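Local atomic coordinates of enoyl-CoA hydratase (Mycobacterium smegmatis, PDB entry 3PE8), a protein that probably catalyses the reversible addition of water to the double bond of 2-enoyl-CoA thioesters, and binds zinc. Residues Cys114-Ala119 / Leu173-Val178. Sequence-based numbering, arbitrary orientation.
Sequences CDILIA and LVTEVV
Leu-117 O accepts two hydrogen bonds from Thr-175. Thr-175 N donates to Leu-117 O at 2.9 Å, with an N-H...O angle of 170°. Thr-175 OG1 also donates to Leu-117 O, at 2.9 Å; the two donors reach that oxygen from opposite faces of its carbonyl plane. Chi1 of 64° sets OG1 between the backbone N and carbonyl carbon of Thr-175, which turns it back to this oxygen. Further along, Ala-119 N donates to Glu-176 O (2.9 Å), and Val-178 N donates to Ala-119 O (3.0 Å). Val-177 CA adds a CA-H...O contact to Ala-119 O at 3.2 Å.

The packing has two faces. On one, Val-174 CG1 touches both Leu-117 CB (3.9 Å) and Ala-119 CB (4.1 Å), and Val-174 also packs on Leu-169 of helix 165-171. On the other, Ile-118 and Glu-176 run side by side, pointing the same way, and Glu-176 CB meets Ile-118 CG2 at 4.2 Å. Glu-176 OE2 forms a salt bridge with Arg-189, and OE1 with Arg-155 of a second subunit; that arginine also hydrogen-bonds Thr-175 OG1. The contact therefore borders a subunit interface.

Ala-119 and Val-177 form a parallel bridge that adds the short edge strand 177-178 to strand 116-120, within the central beta sheet of the crotonase fold.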
loop_
_atom_site.group_PDB
_atom_site.type_symbol
_atom_site.label_atom_id
_atom_site.label_comp_id
_atom_site.label_asym_id
_atom_site.label_seq_id
_atom_site.Cartn_x
_atom_site.Cartn_y
_atom_site.Cartn_z
ATOM N N CYS A 114 5.693 -16.869 15.509
ATOM C CA CYS A 114 4.984 -16.846 16.796
ATOM C C CYS A 114 4.453 -15.459 17.134
ATOM O O CYS A 114 5.057 -14.459 16.778
ATOM C CB CYS A 114 5.898 -17.335 17.913
ATOM S SG CYS A 114 6.442 -19.067 17.754
ATOM N N ASP A 115 3.355 -15.397 17.870
ATOM C CA ASP A 115 2.822 -14.122 18.308
ATOM C C ASP A 115 3.706 -13.448 19.335
ATOM O O ASP A 115 3.902 -12.224 19.268
ATOM C CB ASP A 115 1.425 -14.300 18.874
ATOM C CG ASP A 115 0.440 -14.804 17.829
ATOM O OD1 ASP A 115 0.253 -14.099 16.803
ATOM O OD2 ASP A 115 -0.121 -15.915 17.999
ATOM N N ILE A 116 4.244 -14.230 20.264
ATOM C CA ILE A 116 4.964 -13.725 21.448
ATOM C C ILE A 116 6.147 -14.675 21.672
ATOM O O ILE A 116 5.961 -15.881 21.660
ATOM C CB ILE A 116 4.074 -13.819 22.721
ATOM C CG1 ILE A 116 2.805 -12.972 22.582
ATOM C CG2 ILE A 116 4.928 -13.478 23.968
ATOM C CD1 ILE A 116 1.694 -13.322 23.683
ATOM N N LEU A 117 7.341 -14.140 21.850
ATOM C CA LEU A 117 8.512 -14.963 22.164
ATOM C C LEU A 117 9.025 -14.665 23.566
ATOM O O LEU A 117 9.078 -13.488 23.997
ATOM C CB LEU A 117 9.648 -14.718 21.172
ATOM C CG LEU A 117 9.418 -15.102 19.707
ATOM C CD1 LEU A 117 10.678 -14.899 18.849
ATOM C CD2 LEU A 117 8.969 -16.578 19.614
ATOM N N ILE A 118 9.421 -15.731 24.257
ATOM C CA ILE A 118 10.166 -15.677 25.494
ATOM C C ILE A 118 11.415 -16.522 25.277
ATOM O O ILE A 118 11.349 -17.553 24.655
ATOM C CB ILE A 118 9.347 -16.257 26.651
ATOM C CG1 ILE A 118 8.054 -15.446 26.848
ATOM C CG2 ILE A 118 10.198 -16.287 27.951
ATOM C CD1 ILE A 118 6.996 -16.198 27.738
ATOM N N ALA A 119 12.568 -16.066 25.768
ATOM C CA ALA A 119 13.830 -16.750 25.525
ATOM C C ALA A 119 14.502 -17.193 26.796
ATOM O O ALA A 119 14.506 -16.478 27.767
ATOM C CB ALA A 119 14.812 -15.840 24.778
ATOM N N LEU A 173 13.027 -8.505 19.621
ATOM C CA LEU A 173 12.688 -9.779 19.031
ATOM C C LEU A 173 11.984 -10.702 20.026
ATOM O O LEU A 173 11.172 -11.515 19.616
ATOM C CB LEU A 173 13.941 -10.459 18.443
ATOM C CG LEU A 173 13.786 -11.817 17.811
ATOM C CD1 LEU A 173 12.812 -11.864 16.621
ATOM C CD2 LEU A 173 15.177 -12.378 17.365
ATOM N N VAL A 174 12.350 -10.597 21.302
ATOM C CA VAL A 174 11.718 -11.363 22.371
ATOM C C VAL A 174 11.212 -10.397 23.426
ATOM O O VAL A 174 11.702 -9.246 23.568
ATOM C CB VAL A 174 12.642 -12.430 23.006
ATOM C CG1 VAL A 174 13.191 -13.364 21.923
ATOM C CG2 VAL A 174 13.785 -11.777 23.823
ATOM N N THR A 175 10.215 -10.858 24.168
ATOM C CA THR A 175 9.598 -10.026 25.208
ATOM C C THR A 175 10.234 -10.146 26.601
ATOM O O THR A 175 10.048 -9.278 27.490
ATOM C CB THR A 175 8.107 -10.319 25.368
ATOM O OG1 THR A 175 7.872 -11.659 25.830
ATOM C CG2 THR A 175 7.310 -10.038 24.057
ATOM N N GLU A 176 10.988 -11.225 26.804
ATOM C CA GLU A 176 11.465 -11.618 28.120
ATOM C C GLU A 176 12.586 -12.638 27.950
ATOM O O GLU A 176 12.525 -13.475 27.048
ATOM C CB GLU A 176 10.290 -12.217 28.910
ATOM C CG GLU A 176 10.559 -12.523 30.339
ATOM C CD GLU A 176 9.333 -13.040 31.104
ATOM O OE1 GLU A 176 8.257 -13.331 30.506
ATOM O OE2 GLU A 176 9.477 -13.215 32.347
ATOM N N VAL A 177 13.597 -12.531 28.812
ATOM C CA VAL A 177 14.696 -13.489 28.897
ATOM C C VAL A 177 14.736 -13.979 30.337
ATOM O O VAL A 177 14.752 -13.167 31.280
ATOM C CB VAL A 177 16.061 -12.894 28.529
ATOM C CG1 VAL A 177 17.154 -13.928 28.768
ATOM C CG2 VAL A 177 16.027 -12.463 27.064
ATOM N N VAL A 178 14.763 -15.310 30.485
ATOM C CA VAL A 178 14.760 -15.965 31.803
ATOM C C VAL A 178 15.836 -17.040 31.875
ATOM O O VAL A 178 16.347 -17.497 30.850
ATOM C CB VAL A 178 13.398 -16.609 32.133
ATOM C CG1 VAL A 178 12.285 -15.538 32.169
ATOM C CG2 VAL A 178 13.049 -17.703 31.128
#